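PDB 3WQB: extracellular serine protease from Aeromonas sobria, which cleaves peptide bonds after paired basic residues, one of them lysine, and as a probable virulence factor attacks host plasma proteins such as prekallikrein, prothrombin and fibrinogen. Local coordinates for residues 30-38 against 289-297; 84-92 against 124-132. The protein carries 1 engineered substitution. One frame throughout, in Å; residues are numbered along the deposited sequence.

Interaction 1: residues 30-38 against 289-297; sequences PLQDQQWYL and DTPAMVTTD. With CA (calcium ion), chain E.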
loop_
_atom_site.group_PDB
_atom_site.type_symbol
_atom_site.label_atom_id
_atom_site.label_comp_id
_atom_site.label_asym_id
_atom_site.label_seq_id
_atom_site.Cartn_x
_atom_site.Cartn_y
_atom_site.Cartn_z
ATOM N N PRO A 30 27.570 -8.349 12.485
ATOM C CA PRO A 30 28.088 -7.222 13.263
ATOM C C PRO A 30 27.143 -6.033 13.437
ATOM O O PRO A 30 27.277 -5.289 14.403
ATOM C CB PRO A 30 29.364 -6.821 12.506
ATOM C CG PRO A 30 29.794 -8.093 11.837
ATOM C CD PRO A 30 28.493 -8.731 11.403
ATOM N N LEU A 31 26.177 -5.866 12.534
ATOM C CA LEU A 31 25.274 -4.719 12.622
ATOM C C LEU A 31 23.923 -5.032 13.259
ATOM O O LEU A 31 23.076 -4.135 13.393
ATOM C CB LEU A 31 25.057 -4.085 11.240
ATOM C CG LEU A 31 26.304 -3.675 10.459
ATOM C CD1 LEU A 31 25.873 -3.180 9.089
ATOM C CD2 LEU A 31 27.097 -2.603 11.191
ATOM N N GLN A 32 23.701 -6.282 13.663
ATOM C CA GLN A 32 22.354 -6.659 14.118
ATOM C C GLN A 32 21.899 -5.942 15.382
ATOM O O GLN A 32 20.704 -5.732 15.577
ATOM C CB GLN A 32 22.189 -8.175 14.235
ATOM C CG GLN A 32 22.911 -8.847 15.396
ATOM C CD GLN A 32 22.679 -10.337 15.385
ATOM O OE1 GLN A 32 23.060 -11.023 14.439
ATOM N NE2 GLN A 32 22.028 -10.847 16.425
ATOM N N ASP A 33 22.840 -5.552 16.232
ATOM C CA ASP A 33 22.474 -4.808 17.435
ATOM C C ASP A 33 22.048 -3.372 17.149
ATOM O O ASP A 33 21.558 -2.688 18.042
ATOM C CB ASP A 33 23.580 -4.872 18.500
ATOM C CG ASP A 33 23.714 -6.255 19.111
ATOM O OD1 ASP A 33 22.677 -6.923 19.331
ATOM O OD2 ASP A 33 24.861 -6.675 19.376
ATOM N N GLN A 34 22.225 -2.929 15.901
ATOM C CA GLN A 34 21.724 -1.623 15.477
ATOM C C GLN A 34 20.471 -1.705 14.602
ATOM O O GLN A 34 19.983 -0.685 14.100
ATOM C CB GLN A 34 22.842 -0.791 14.837
ATOM C CG GLN A 34 23.835 -0.267 15.871
ATOM C CD GLN A 34 23.326 0.933 16.637
ATOM O OE1 GLN A 34 22.133 1.051 16.920
ATOM N NE2 GLN A 34 24.227 1.846 16.962
ATOM N N GLN A 35 19.951 -2.921 14.438
ATOM C CA GLN A 35 18.650 -3.140 13.791
ATOM C C GLN A 35 17.576 -3.121 14.889
ATOM O O GLN A 35 17.155 -4.166 15.390
ATOM C CB GLN A 35 18.638 -4.471 13.045
ATOM C CG GLN A 35 19.619 -4.552 11.882
ATOM C CD GLN A 35 19.657 -5.941 11.284
ATOM O OE1 GLN A 35 20.580 -6.714 11.545
ATOM N NE2 GLN A 35 18.639 -6.278 10.499
ATOM N N TRP A 36 17.153 -1.921 15.271
ATOM C CA TRP A 36 16.198 -1.773 16.373
ATOM C C TRP A 36 14.875 -2.432 16.043
ATOM O O TRP A 36 14.106 -2.745 16.942
ATOM C CB TRP A 36 15.972 -0.286 16.719
ATOM C CG TRP A 36 15.377 0.487 15.569
ATOM C CD1 TRP A 36 16.063 1.139 14.588
ATOM C CD2 TRP A 36 13.984 0.635 15.251
ATOM N NE1 TRP A 36 15.187 1.701 13.685
ATOM C CE2 TRP A 36 13.905 1.405 14.067
ATOM C CE3 TRP A 36 12.794 0.206 15.859
ATOM C CZ2 TRP A 36 12.684 1.744 13.469
ATOM C CZ3 TRP A 36 11.579 0.551 15.271
ATOM C CH2 TRP A 36 11.536 1.325 14.087
ATOM N N TYR A 37 14.597 -2.609 14.758
ATOM C CA TYR A 37 13.349 -3.222 14.352
ATOM C C TYR A 37 13.283 -4.709 14.686
ATOM O O TYR A 37 12.194 -5.251 14.901
ATOM C CB TYR A 37 13.055 -2.951 12.872
ATOM C CG TYR A 37 14.124 -3.356 11.882
ATOM C CD1 TYR A 37 15.160 -2.477 11.543
ATOM C CD2 TYR A 37 14.059 -4.579 11.224
ATOM C CE1 TYR A 37 16.115 -2.827 10.580
ATOM C CE2 TYR A 37 15.011 -4.939 10.273
ATOM C CZ TYR A 37 16.039 -4.057 9.963
ATOM O OH TYR A 37 16.968 -4.400 9.013
ATOM N N LEU A 38 14.442 -5.362 14.757
ATOM C CA LEU A 38 14.494 -6.746 15.232
ATOM C C LEU A 38 14.283 -6.790 16.744
ATOM O O LEU A 38 13.517 -7.609 17.249
ATOM C CB LEU A 38 15.842 -7.395 14.908
ATOM C CG LEU A 38 16.285 -7.515 13.449
ATOM C CD1 LEU A 38 17.636 -8.198 13.397
ATOM C CD2 LEU A 38 15.247 -8.284 12.638
ATOM N N ASP A 289 18.647 12.268 12.484
ATOM C CA ASP A 289 18.394 12.690 13.855
ATOM C C ASP A 289 17.847 11.568 14.737
ATOM O O ASP A 289 18.059 11.551 15.947
ATOM C CB ASP A 289 17.434 13.876 13.863
ATOM C CG ASP A 289 17.983 15.079 13.116
ATOM O OD1 ASP A 289 19.137 15.468 13.381
ATOM O OD2 ASP A 289 17.262 15.628 12.257
ATOM N N THR A 290 17.137 10.626 14.118
ATOM C CA THR A 290 16.449 9.542 14.832
ATOM C C THR A 290 16.524 8.259 13.976
ATOM O O THR A 290 16.859 8.336 12.791
ATOM C CB THR A 290 14.977 9.906 15.108
ATOM O OG1 THR A 290 14.359 10.263 13.873
ATOM C CG2 THR A 290 14.862 11.087 16.104
ATOM N N PRO A 291 16.232 7.078 14.564
ATOM C CA PRO A 291 16.556 5.824 13.871
ATOM C C PRO A 291 15.741 5.555 12.608
ATOM O O PRO A 291 14.537 5.849 12.540
ATOM C CB PRO A 291 16.258 4.745 14.925
ATOM C CG PRO A 291 16.397 5.460 16.217
ATOM C CD PRO A 291 15.829 6.823 15.957
ATOM N N ALA A 292 16.418 4.988 11.618
ATOM C CA ALA A 292 15.746 4.359 10.485
ATOM C C ALA A 292 16.198 2.895 10.393
ATOM O O ALA A 292 16.610 2.321 11.408
ATOM C CB ALA A 292 15.981 5.137 9.190
ATOM N N MET A 293 16.143 2.294 9.205
ATOM C CA MET A 293 16.327 0.850 9.070
ATOM C C MET A 293 17.727 0.530 8.554
ATOM O O MET A 293 18.057 0.819 7.395
ATOM C CB MET A 293 15.274 0.264 8.125
ATOM C CG MET A 293 13.829 0.665 8.422
ATOM S SD MET A 293 13.123 -0.041 9.928
ATOM C CE MET A 293 12.758 -1.679 9.332
ATOM N N VAL A 294 18.540 -0.077 9.414
ATOM C CA VAL A 294 19.855 -0.560 9.002
ATOM C C VAL A 294 19.678 -1.835 8.184
ATOM O O VAL A 294 19.057 -2.802 8.634
ATOM C CB VAL A 294 20.780 -0.793 10.214
ATOM C CG1 VAL A 294 22.079 -1.480 9.779
ATOM C CG2 VAL A 294 21.059 0.544 10.906
ATOM N N THR A 295 20.214 -1.824 6.968
ATOM C CA THR A 295 19.938 -2.887 6.014
ATOM C C THR A 295 21.023 -2.972 4.935
ATOM O O THR A 295 22.012 -2.235 4.975
ATOM C CB THR A 295 18.541 -2.672 5.365
ATOM O OG1 THR A 295 18.185 -3.817 4.583
ATOM C CG2 THR A 295 18.508 -1.412 4.504
ATOM N N THR A 296 20.826 -3.871 3.982
ATOM C CA THR A 296 21.722 -4.033 2.859
ATOM C C THR A 296 21.556 -2.909 1.839
ATOM O O THR A 296 20.445 -2.597 1.402
ATOM C CB THR A 296 21.472 -5.381 2.170
ATOM O OG1 THR A 296 20.069 -5.530 1.914
ATOM C CG2 THR A 296 21.914 -6.537 3.060
ATOM N N ASP A 297 22.681 -2.323 1.446
ATOM C CA ASP A 297 22.735 -1.283 0.431
ATOM C C ASP A 297 23.210 -1.879 -0.884
ATOM O O ASP A 297 23.666 -3.021 -0.918
ATOM C CB ASP A 297 23.733 -0.215 0.885
ATOM C CG ASP A 297 23.594 1.079 0.118
ATOM O OD1 ASP A 297 22.441 1.482 -0.151
ATOM O OD2 ASP A 297 24.635 1.687 -0.220
HETATM CA CA CA E . 26.819 1.278 -1.193
HETATM O O HOH W 1 17.842 -0.113 12.245
#

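Interaction 2: residues 84-92 against 124-132; sequences AHPDLADNV and AAVDNAIGT. With CA (calcium ion), chain C.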
loop_
_atom_site.group_PDB
_atom_site.type_symbol
_atom_site.label_atom_id
_atom_site.label_comp_id
_atom_site.label_asym_id
_atom_site.label_seq_id
_atom_site.Cartn_x
_atom_site.Cartn_y
_atom_site.Cartn_z
ATOM N N ALA A 84 23.971 -10.202 -6.263
ATOM C CA ALA A 84 25.301 -10.655 -5.866
ATOM C C ALA A 84 25.814 -10.038 -4.551
ATOM O O ALA A 84 26.943 -10.309 -4.141
ATOM C CB ALA A 84 26.299 -10.427 -6.993
ATOM N N HIS A 85 24.990 -9.225 -3.882
ATOM C CA HIS A 85 25.348 -8.687 -2.572
ATOM C C HIS A 85 25.792 -9.812 -1.648
ATOM O O HIS A 85 25.115 -10.843 -1.570
ATOM C CB HIS A 85 24.148 -7.989 -1.935
ATOM C CG HIS A 85 24.511 -7.101 -0.785
ATOM N ND1 HIS A 85 24.936 -7.586 0.435
ATOM C CD2 HIS A 85 24.555 -5.753 -0.687
ATOM C CE1 HIS A 85 25.199 -6.574 1.240
ATOM N NE2 HIS A 85 24.966 -5.450 0.586
ATOM N N PRO A 86 26.920 -9.629 -0.942
ATOM C CA PRO A 86 27.436 -10.726 -0.115
ATOM C C PRO A 86 26.501 -11.144 1.020
ATOM O O PRO A 86 26.567 -12.293 1.489
ATOM C CB PRO A 86 28.756 -10.170 0.448
ATOM C CG PRO A 86 28.691 -8.700 0.256
ATOM C CD PRO A 86 27.827 -8.467 -0.952
ATOM N N ASP A 87 25.608 -10.242 1.428
ATOM C CA ASP A 87 24.670 -10.547 2.505
ATOM C C ASP A 87 23.270 -10.867 1.994
ATOM O O ASP A 87 22.337 -10.954 2.787
ATOM C CB ASP A 87 24.647 -9.422 3.555
ATOM C CG ASP A 87 24.547 -9.955 4.982
ATOM O OD1 ASP A 87 24.841 -11.157 5.209
ATOM O OD2 ASP A 87 24.196 -9.170 5.894
ATOM N N LEU A 88 23.137 -11.060 0.677
ATOM C CA LEU A 88 21.865 -11.478 0.063
ATOM C C LEU A 88 21.963 -12.715 -0.823
ATOM O O LEU A 88 21.009 -13.488 -0.920
ATOM C CB LEU A 88 21.236 -10.344 -0.759
ATOM C CG LEU A 88 20.845 -9.082 0.015
ATOM C CD1 LEU A 88 20.470 -7.965 -0.946
ATOM C CD2 LEU A 88 19.697 -9.358 0.990
ATOM N N ALA A 89 23.115 -12.894 -1.470
ATOM C CA ALA A 89 23.271 -13.881 -2.539
ATOM C C ALA A 89 22.836 -15.285 -2.153
ATOM O O ALA A 89 22.159 -15.957 -2.931
ATOM C CB ALA A 89 24.714 -13.889 -3.045
ATOM N N ASP A 90 23.210 -15.720 -0.948
ATOM C CA ASP A 90 22.862 -17.077 -0.503
ATOM C C ASP A 90 21.356 -17.314 -0.440
ATOM O O ASP A 90 20.904 -18.464 -0.486
ATOM C CB ASP A 90 23.466 -17.392 0.868
ATOM C CG ASP A 90 24.969 -17.580 0.836
ATOM O OD1 ASP A 90 25.551 -17.695 -0.265
ATOM O OD2 ASP A 90 25.568 -17.621 1.936
ATOM N N ASN A 91 20.590 -16.232 -0.315
ATOM C CA ASN A 91 19.135 -16.326 -0.232
ATOM C C ASN A 91 18.404 -16.021 -1.532
ATOM O O ASN A 91 17.179 -16.017 -1.567
ATOM C CB ASN A 91 18.609 -15.447 0.910
ATOM C CG ASN A 91 18.865 -16.068 2.278
ATOM O OD1 ASN A 91 19.148 -17.275 2.383
ATOM N ND2 ASN A 91 18.779 -15.263 3.325
ATOM N N VAL A 92 19.142 -15.785 -2.607
ATOM C CA VAL A 92 18.494 -15.527 -3.887
ATOM C C VAL A 92 18.197 -16.853 -4.556
ATOM O O VAL A 92 19.083 -17.693 -4.689
ATOM C CB VAL A 92 19.377 -14.636 -4.791
ATOM C CG1 VAL A 92 18.786 -14.498 -6.189
ATOM C CG2 VAL A 92 19.566 -13.261 -4.158
ATOM N N ALA A 124 15.431 -10.562 4.462
ATOM C CA ALA A 124 16.191 -11.801 4.362
ATOM C C ALA A 124 17.707 -11.632 4.219
ATOM O O ALA A 124 18.365 -12.455 3.580
ATOM C CB ALA A 124 15.630 -12.655 3.223
ATOM N N ALA A 125 18.281 -10.600 4.834
ATOM C CA ALA A 125 19.745 -10.548 4.911
ATOM C C ALA A 125 20.233 -11.843 5.562
ATOM O O ALA A 125 19.641 -12.339 6.528
ATOM C CB ALA A 125 20.224 -9.319 5.676
ATOM N N VAL A 126 21.315 -12.382 5.019
ATOM C CA VAL A 126 21.810 -13.692 5.429
ATOM C C VAL A 126 22.331 -13.671 6.869
ATOM O O VAL A 126 22.951 -12.695 7.310
ATOM C CB VAL A 126 22.901 -14.186 4.436
ATOM C CG1 VAL A 126 23.501 -15.522 4.863
ATOM C CG2 VAL A 126 22.297 -14.302 3.053
ATOM N N ASP A 127 22.031 -14.732 7.612
ATOM C CA ASP A 127 22.539 -14.892 8.966
ATOM C C ASP A 127 23.941 -15.500 8.909
ATOM O O ASP A 127 24.110 -16.692 8.662
ATOM C CB ASP A 127 21.600 -15.793 9.761
ATOM C CG ASP A 127 21.922 -15.823 11.238
ATOM O OD1 ASP A 127 22.613 -14.909 11.725
ATOM O OD2 ASP A 127 21.448 -16.761 11.914
ATOM N N ASN A 128 24.940 -14.651 9.102
ATOM C CA ASN A 128 26.338 -15.053 8.941
ATOM C C ASN A 128 27.213 -14.154 9.822
ATOM O O ASN A 128 26.781 -13.743 10.906
ATOM C CB ASN A 128 26.733 -15.009 7.455
ATOM C CG ASN A 128 26.410 -13.674 6.807
ATOM O OD1 ASN A 128 26.190 -12.676 7.497
ATOM N ND2 ASN A 128 26.376 -13.647 5.475
ATOM N N ALA A 129 28.432 -13.851 9.378
ATOM C CA ALA A 129 29.339 -13.024 10.181
ATOM C C ALA A 129 29.568 -11.629 9.593
ATOM O O ALA A 129 30.486 -10.905 10.010
ATOM C CB ALA A 129 30.671 -13.743 10.401
ATOM N N ILE A 130 28.729 -11.254 8.626
ATOM C CA ILE A 130 28.809 -9.932 8.001
ATOM C C ILE A 130 27.476 -9.197 8.061
ATOM O O ILE A 130 26.423 -9.820 8.181
ATOM C CB ILE A 130 29.321 -9.991 6.533
ATOM C CG1 ILE A 130 28.377 -10.813 5.649
ATOM C CG2 ILE A 130 30.751 -10.547 6.483
ATOM C CD1 ILE A 130 28.629 -10.654 4.149
ATOM N N GLY A 131 27.533 -7.873 8.007
ATOM C CA GLY A 131 26.335 -7.071 7.803
ATOM C C GLY A 131 25.249 -7.247 8.836
ATOM O O GLY A 131 25.511 -7.254 10.042
ATOM N N THR A 132 24.030 -7.398 8.332
ATOM C CA THR A 132 22.822 -7.422 9.149
ATOM C C THR A 132 22.230 -8.829 9.204
ATOM O O THR A 132 22.728 -9.766 8.561
ATOM C CB THR A 132 21.763 -6.478 8.554
ATOM O OG1 THR A 132 21.567 -6.807 7.174
ATOM C CG2 THR A 132 22.186 -5.003 8.693
HETATM CA CA CA C . 24.480 -11.001 7.597
HETATM O O HOH W 2 26.956 -15.942 3.785
#

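Interaction 1: residues 30-38 against 289-297
Tyr37 and Met293 meet closely: the methyl CE lies over one face of the phenol ring, 3.5 Å from the ring centroid and 19° off its normal, a CH-pi contact. Met293 reaches it with a chain that bends twice beyond CG, and the flexible thioether suits a site between two rings, because SD also makes oblique Met-aromatic contacts with Tyr37 and with the six-membered ring of Trp36. At the far end of the phenol, Tyr37 OH donates to Val294 O over 2.7 Å. The same hydroxyl accepts from Gln35 NE2 at 2.9 Å, so two bonds grip the hydroxyl, and the ring is held flat between Met293 CE on one face and Gln35 CB on the other. Trp36 makes the second polar link: NE1 gives its hydrogen to Ala292 O at 2.8 Å, standing 46° above the carbonyl plane, and Pro291 CB packs beside NE1 and CD1 of the indole.

Val294 sets its branches against residues 30-38, CG2 facing Gln34 O and CG1 touching Leu31 CD1 at 4.2 Å. Between the backbones a water links Gln34 O to Val294 N and is a second donor to Ala292 O beside Trp36 NE1. Farther out, Gln35 NE2 also bonds to Lys133 O, and Ile122 of helix 115-124 packs on both Tyr37 and Met293. The N-terminal segment is thus held by side chains and one water to strand 293-296 and the residues leading into it, within the subtilisin domain, a strand followed directly by Asp297, whose OD2 binds calcium.

Interaction 2: residues 84-92 against 124-132
This is a calcium-centred contact between two loops of the subtilisin domain, one between strand 73-77 and helix 115-124, the other running from the end of that helix toward strand 140-144. Asp87 is the central residue. Its carboxylate grips the ion with both oxygens, OD1 at 2.4 Å and OD2 at 2.5 Å, while the loop 124-132 curls round the metal and offers Val126 O, Asn128 OD1, Ile130 O and Thr132 O. Asn29 OD1 completes the site.

Two of the residues that bind the metal also hold the carboxylate directly. Asn128 ND2 donates to Asp87 OD1 at 2.9 Å, with amide and carboxylate planes only 10° apart, and Thr132 N donates to OD2 at 3.0 Å. Asn128 suits its place because one amide serves both roles: OD1 binds calcium and accepts from Ile130 N, an Asx turn, while ND2 holds Asp87. Gly131, at positive phi, brings its CA to 3.6 Å from Asp87 OD2, an approach and a backbone shape that suit glycine.

Away from the ion, Val126 N donates to Asp87 O over 2.8 Å, a nearly straight bond of 167°. Asn91 ND2 reaches Ala124 O, the acceptor lying in its amide plane, and Val126 CG2 packs against both Asp87 O and Asn91 ND2.

With seven oxygens gathered round one ion, and a single carboxylate among the ligands from these loops, the calcium probably offsets the mutual repulsion of the oxygens, consistent with loop 124-132 owing part of its shape to the bound metal.

Overall arrangement
From the N terminus, residues 30-38 come first, and their partner 289-297 lies some 250 residues on, so interaction 1 closes a long loop. Interaction 2 is nested inside it, closing a loop of 31 residues that takes in nearly all of helix 115-124. The centres are 15 Å apart, and the two contacts touch: Leu31 N lies 2.9 Å from Gly131 O, a probable hydrogen bond, and Gln35 packs on Thr132. Asn29, just before 30-38, is a ligand of the calcium in interaction 2, whereas Asp297 binds a different calcium. Together the two interactions join the N-terminal segment, the loop after strand 73-77, the loop after helix 115-124 and strand 293-296.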